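Local coordinates for protein aspartate--tRNA(Asp/Asn) ligase (Sulfolobus tokodaii, PDB 1WYD) that attaches aspartate to both tRNA(Asp) and tRNA(Asn), probably activating it first with ATP as aspartyl-adenylate, at residues B[160-173]-B[202-214]. Numbering follows the deposited sequence.
Sequences KIIASATEGGAQLF and VFEVAPAWRAEES
Glu212 OE2 is gripped from two sides of the contact: the backbone N of Gln171 donates to it at 3.2 Å, from above the carboxylate plane, and Arg210 NH1 lies 2.8 Å from it in a salt bridge whose hydrogen bond is weak. The setting is the class II synthetase catalytic domain, where strand 201-209 runs out into the motif 2 loop carrying Arg210, Ala211 and Glu212, predicted ATP-binding residues, with Arg210 also predicted to bind aspartate. Arg210 NH1 reaches Glu212 OE1 almost straight (175°), the oxygen lying in the guanidinium plane, while Ala170 CB covers one guanidinium face and Gln186 accepts from NE. An alanine in place of Glu212 would probably leave Gln171 N without this acceptor and Arg210 NH1 without its carboxylate. Ala211 N donates to Gln171 O at 2.8 Å. Ala211 CB sits over a face of the Phe173 ring, and Trp209 CB meets the ring edge. At the far end, Lys160 CB lies at the Trp209 indole edge, and the bend at chi2 (-50°) carries NZ to Glu204 OE2, a salt bridge with a weak hydrogen bond at 3.1 Å; Thr158 OG1 is hydrogen-bonded to Glu204 OE1, and a water bridges Lys160 NZ to Pro207 O.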
loop_
_atom_site.group_PDB
_atom_site.type_symbol
_atom_site.label_atom_id
_atom_site.label_comp_id
_atom_site.label_asym_id
_atom_site.label_seq_id
_atom_site.Cartn_x
_atom_site.Cartn_y
_atom_site.Cartn_z
ATOM N N LYS B 160 -8.048 -9.864 0.657
ATOM C CA LYS B 160 -8.380 -9.667 -0.734
ATOM C C LYS B 160 -9.195 -10.859 -1.283
ATOM O O LYS B 160 -9.985 -10.688 -2.212
ATOM C CB LYS B 160 -7.116 -9.410 -1.566
ATOM C CG LYS B 160 -6.314 -8.168 -1.171
ATOM C CD LYS B 160 -7.235 -6.969 -1.069
ATOM C CE LYS B 160 -6.652 -5.868 -0.243
ATOM N NZ LYS B 160 -7.620 -4.811 -0.030
ATOM N N ILE B 161 -8.984 -12.042 -0.723
ATOM C CA ILE B 161 -9.789 -13.208 -1.068
ATOM C C ILE B 161 -10.894 -13.393 -0.053
ATOM O O ILE B 161 -10.608 -13.531 1.144
ATOM C CB ILE B 161 -8.941 -14.504 -1.100
ATOM C CG1 ILE B 161 -7.917 -14.413 -2.221
ATOM C CG2 ILE B 161 -9.876 -15.733 -1.300
ATOM C CD1 ILE B 161 -6.925 -15.521 -2.223
ATOM N N ILE B 162 -12.144 -13.418 -0.533
ATOM C CA ILE B 162 -13.309 -13.453 0.342
ATOM C C ILE B 162 -14.278 -14.569 -0.031
ATOM O O ILE B 162 -14.246 -15.057 -1.154
ATOM C CB ILE B 162 -14.041 -12.120 0.285
ATOM C CG1 ILE B 162 -14.538 -11.828 -1.142
ATOM C CG2 ILE B 162 -13.122 -10.991 0.873
ATOM C CD1 ILE B 162 -15.449 -10.578 -1.225
ATOM N N ALA B 163 -15.133 -14.957 0.903
ATOM C CA ALA B 163 -16.066 -16.027 0.646
ATOM C C ALA B 163 -17.209 -15.614 -0.285
ATOM O O ALA B 163 -17.470 -16.285 -1.256
ATOM C CB ALA B 163 -16.600 -16.614 1.937
ATOM N N SER B 164 -17.906 -14.528 0.030
ATOM C CA SER B 164 -19.046 -14.121 -0.781
ATOM C C SER B 164 -19.052 -12.622 -0.922
ATOM O O SER B 164 -18.447 -11.936 -0.128
ATOM C CB SER B 164 -20.368 -14.634 -0.189
ATOM O OG SER B 164 -20.569 -14.163 1.138
ATOM N N ALA B 165 -19.740 -12.122 -1.940
ATOM C CA ALA B 165 -19.762 -10.702 -2.275
ATOM C C ALA B 165 -20.532 -9.878 -1.263
ATOM O O ALA B 165 -21.466 -10.377 -0.619
ATOM C CB ALA B 165 -20.390 -10.525 -3.653
ATOM N N THR B 166 -20.175 -8.599 -1.156
ATOM C CA THR B 166 -20.845 -7.702 -0.221
ATOM C C THR B 166 -22.074 -7.089 -0.879
ATOM O O THR B 166 -23.102 -6.893 -0.235
ATOM C CB THR B 166 -19.846 -6.657 0.287
ATOM O OG1 THR B 166 -19.094 -7.239 1.358
ATOM C CG2 THR B 166 -20.548 -5.432 0.927
ATOM N N GLU B 167 -21.967 -6.797 -2.167
ATOM C CA GLU B 167 -23.121 -6.356 -2.945
ATOM C C GLU B 167 -23.398 -7.310 -4.118
ATOM O O GLU B 167 -22.672 -7.285 -5.114
ATOM C CB GLU B 167 -22.934 -4.918 -3.452
ATOM C CG GLU B 167 -22.451 -3.908 -2.405
ATOM C CD GLU B 167 -21.572 -2.826 -3.017
ATOM O OE1 GLU B 167 -21.977 -2.260 -4.057
ATOM O OE2 GLU B 167 -20.476 -2.539 -2.477
ATOM N N GLY B 168 -24.434 -8.153 -3.972
ATOM C CA GLY B 168 -24.900 -9.073 -5.019
ATOM C C GLY B 168 -25.281 -8.325 -6.288
ATOM O O GLY B 168 -25.898 -7.258 -6.210
ATOM N N GLY B 169 -24.897 -8.858 -7.449
ATOM C CA GLY B 169 -24.971 -8.112 -8.702
ATOM C C GLY B 169 -23.594 -7.698 -9.215
ATOM O O GLY B 169 -23.356 -7.639 -10.435
ATOM N N ALA B 170 -22.683 -7.399 -8.288
ATOM C CA ALA B 170 -21.289 -7.177 -8.647
ATOM C C ALA B 170 -20.682 -8.498 -9.101
ATOM O O ALA B 170 -20.946 -9.565 -8.522
ATOM C CB ALA B 170 -20.501 -6.595 -7.473
ATOM N N GLN B 171 -19.875 -8.408 -10.147
ATOM C CA GLN B 171 -19.258 -9.569 -10.751
ATOM C C GLN B 171 -17.817 -9.651 -10.275
ATOM O O GLN B 171 -17.021 -8.718 -10.481
ATOM C CB GLN B 171 -19.304 -9.444 -12.272
ATOM C CG GLN B 171 -20.715 -9.355 -12.860
ATOM C CD GLN B 171 -20.712 -9.269 -14.397
ATOM O OE1 GLN B 171 -20.096 -10.102 -15.081
ATOM N NE2 GLN B 171 -21.401 -8.261 -14.938
ATOM N N LEU B 172 -17.483 -10.781 -9.654
ATOM C CA LEU B 172 -16.195 -10.973 -9.004
ATOM C C LEU B 172 -15.421 -12.084 -9.654
ATOM O O LEU B 172 -15.993 -13.020 -10.208
ATOM C CB LEU B 172 -16.412 -11.291 -7.534
ATOM C CG LEU B 172 -16.419 -10.103 -6.571
ATOM C CD1 LEU B 172 -16.961 -8.886 -7.151
ATOM C CD2 LEU B 172 -17.173 -10.420 -5.289
ATOM N N PHE B 173 -14.101 -11.990 -9.617
ATOM C CA PHE B 173 -13.297 -13.072 -10.146
ATOM C C PHE B 173 -13.302 -14.277 -9.226
ATOM O O PHE B 173 -13.028 -14.162 -8.037
ATOM C CB PHE B 173 -11.877 -12.598 -10.419
ATOM C CG PHE B 173 -11.778 -11.629 -11.555
ATOM C CD1 PHE B 173 -11.350 -10.339 -11.343
ATOM C CD2 PHE B 173 -12.131 -12.008 -12.836
ATOM C CE1 PHE B 173 -11.261 -9.463 -12.378
ATOM C CE2 PHE B 173 -12.043 -11.115 -13.878
ATOM C CZ PHE B 173 -11.585 -9.853 -13.648
ATOM N N VAL B 202 -9.170 4.730 9.915
ATOM C CA VAL B 202 -8.328 3.798 9.137
ATOM C C VAL B 202 -8.234 4.119 7.656
ATOM O O VAL B 202 -9.182 4.521 7.062
ATOM C CB VAL B 202 -8.873 2.361 9.277
ATOM C CG1 VAL B 202 -8.755 1.913 10.699
ATOM C CG2 VAL B 202 -10.332 2.287 8.771
ATOM N N PHE B 203 -7.094 3.926 7.043
ATOM C CA PHE B 203 -7.101 3.913 5.583
ATOM C C PHE B 203 -6.426 2.658 5.005
ATOM O O PHE B 203 -5.648 1.999 5.690
ATOM C CB PHE B 203 -6.440 5.124 4.992
ATOM C CG PHE B 203 -4.973 5.257 5.301
ATOM C CD1 PHE B 203 -4.520 5.862 6.506
ATOM C CD2 PHE B 203 -4.027 4.906 4.348
ATOM C CE1 PHE B 203 -3.152 5.986 6.765
ATOM C CE2 PHE B 203 -2.685 5.080 4.601
ATOM C CZ PHE B 203 -2.254 5.651 5.808
ATOM N N GLU B 204 -6.676 2.414 3.718
ATOM C CA GLU B 204 -5.920 1.423 2.998
ATOM C C GLU B 204 -5.760 1.845 1.540
ATOM O O GLU B 204 -6.685 2.344 0.912
ATOM C CB GLU B 204 -6.625 0.066 3.192
ATOM C CG GLU B 204 -6.460 -0.957 2.083
ATOM C CD GLU B 204 -6.792 -2.382 2.511
ATOM O OE1 GLU B 204 -7.818 -2.609 3.173
ATOM O OE2 GLU B 204 -6.036 -3.281 2.165
ATOM N N VAL B 205 -4.565 1.687 1.009
ATOM C CA VAL B 205 -4.337 1.869 -0.412
ATOM C C VAL B 205 -3.929 0.454 -0.869
ATOM O O VAL B 205 -2.955 -0.096 -0.352
ATOM C CB VAL B 205 -3.161 2.841 -0.691
ATOM C CG1 VAL B 205 -3.080 3.178 -2.144
ATOM C CG2 VAL B 205 -3.308 4.146 0.084
ATOM N N ALA B 206 -4.649 -0.123 -1.824
ATOM C CA ALA B 206 -4.406 -1.544 -2.160
ATOM C C ALA B 206 -5.193 -1.969 -3.382
ATOM O O ALA B 206 -6.191 -1.320 -3.743
ATOM C CB ALA B 206 -4.778 -2.409 -1.004
ATOM N N PRO B 207 -4.792 -3.091 -4.001
ATOM C CA PRO B 207 -5.503 -3.580 -5.179
ATOM C C PRO B 207 -6.939 -3.987 -4.837
ATOM O O PRO B 207 -7.231 -4.406 -3.718
ATOM C CB PRO B 207 -4.648 -4.770 -5.614
ATOM C CG PRO B 207 -3.301 -4.550 -4.840
ATOM C CD PRO B 207 -3.705 -3.996 -3.593
ATOM N N ALA B 208 -7.834 -3.776 -5.802
ATOM C CA ALA B 208 -9.143 -4.415 -5.864
ATOM C C ALA B 208 -9.476 -4.913 -7.325
ATOM O O ALA B 208 -8.734 -4.692 -8.304
ATOM C CB ALA B 208 -10.204 -3.463 -5.390
ATOM N N TRP B 209 -10.604 -5.593 -7.481
ATOM C CA TRP B 209 -10.875 -6.196 -8.791
ATOM C C TRP B 209 -12.344 -6.306 -9.137
ATOM O O TRP B 209 -13.188 -6.568 -8.287
ATOM C CB TRP B 209 -10.248 -7.570 -8.853
ATOM C CG TRP B 209 -8.755 -7.654 -8.621
ATOM C CD1 TRP B 209 -7.776 -7.611 -9.571
ATOM C CD2 TRP B 209 -8.105 -7.942 -7.400
ATOM N NE1 TRP B 209 -6.540 -7.839 -9.007
ATOM C CE2 TRP B 209 -6.720 -8.034 -7.662
ATOM C CE3 TRP B 209 -8.548 -8.127 -6.085
ATOM C CZ2 TRP B 209 -5.772 -8.270 -6.657
ATOM C CZ3 TRP B 209 -7.604 -8.385 -5.088
ATOM C CH2 TRP B 209 -6.233 -8.471 -5.382
ATOM N N ARG B 210 -12.637 -6.118 -10.416
ATOM C CA ARG B 210 -14.016 -6.255 -10.888
ATOM C C ARG B 210 -14.055 -7.049 -12.164
ATOM O O ARG B 210 -13.224 -6.833 -13.056
ATOM C CB ARG B 210 -14.655 -4.878 -11.094
ATOM C CG ARG B 210 -15.547 -4.507 -9.971
ATOM C CD ARG B 210 -16.988 -5.084 -10.060
ATOM N NE ARG B 210 -17.893 -4.329 -9.190
ATOM C CZ ARG B 210 -19.056 -3.782 -9.546
ATOM N NH1 ARG B 210 -19.540 -3.909 -10.779
ATOM N NH2 ARG B 210 -19.756 -3.111 -8.638
ATOM N N ALA B 211 -15.022 -7.952 -12.281
ATOM C CA ALA B 211 -15.035 -8.862 -13.450
ATOM C C ALA B 211 -15.946 -8.527 -14.650
ATOM O O ALA B 211 -16.193 -9.402 -15.467
ATOM C CB ALA B 211 -15.277 -10.284 -13.003
ATOM N N GLU B 212 -16.435 -7.297 -14.780
ATOM C CA GLU B 212 -17.338 -6.983 -15.896
ATOM C C GLU B 212 -16.569 -6.819 -17.175
ATOM O O GLU B 212 -15.349 -6.602 -17.165
ATOM C CB GLU B 212 -18.145 -5.704 -15.668
ATOM C CG GLU B 212 -19.338 -5.872 -14.758
ATOM C CD GLU B 212 -18.953 -5.834 -13.280
ATOM O OE1 GLU B 212 -17.812 -5.406 -12.970
ATOM O OE2 GLU B 212 -19.791 -6.224 -12.419
ATOM N N GLU B 213 -17.299 -6.882 -18.284
ATOM C CA GLU B 213 -16.697 -6.668 -19.590
ATOM C C GLU B 213 -16.956 -5.262 -20.202
ATOM O O GLU B 213 -16.763 -5.055 -21.400
ATOM C CB GLU B 213 -17.041 -7.850 -20.510
ATOM C CG GLU B 213 -16.302 -9.110 -20.055
ATOM C CD GLU B 213 -16.842 -10.426 -20.598
ATOM O OE1 GLU B 213 -16.842 -10.614 -21.846
ATOM O OE2 GLU B 213 -17.211 -11.298 -19.760
ATOM N N SER B 214 -17.344 -4.288 -19.369
ATOM C CA SER B 214 -17.539 -2.903 -19.833
ATOM C C SER B 214 -16.267 -2.388 -20.538
ATOM O O SER B 214 -15.181 -2.406 -19.944
ATOM C CB SER B 214 -17.959 -1.969 -18.673
ATOM O OG SER B 214 -18.301 -0.665 -19.144
HETATM O O HOH W 1 -8.387 -2.733 -1.740
HETATM O O HOH W 2 -13.148 -9.515 -8.073
#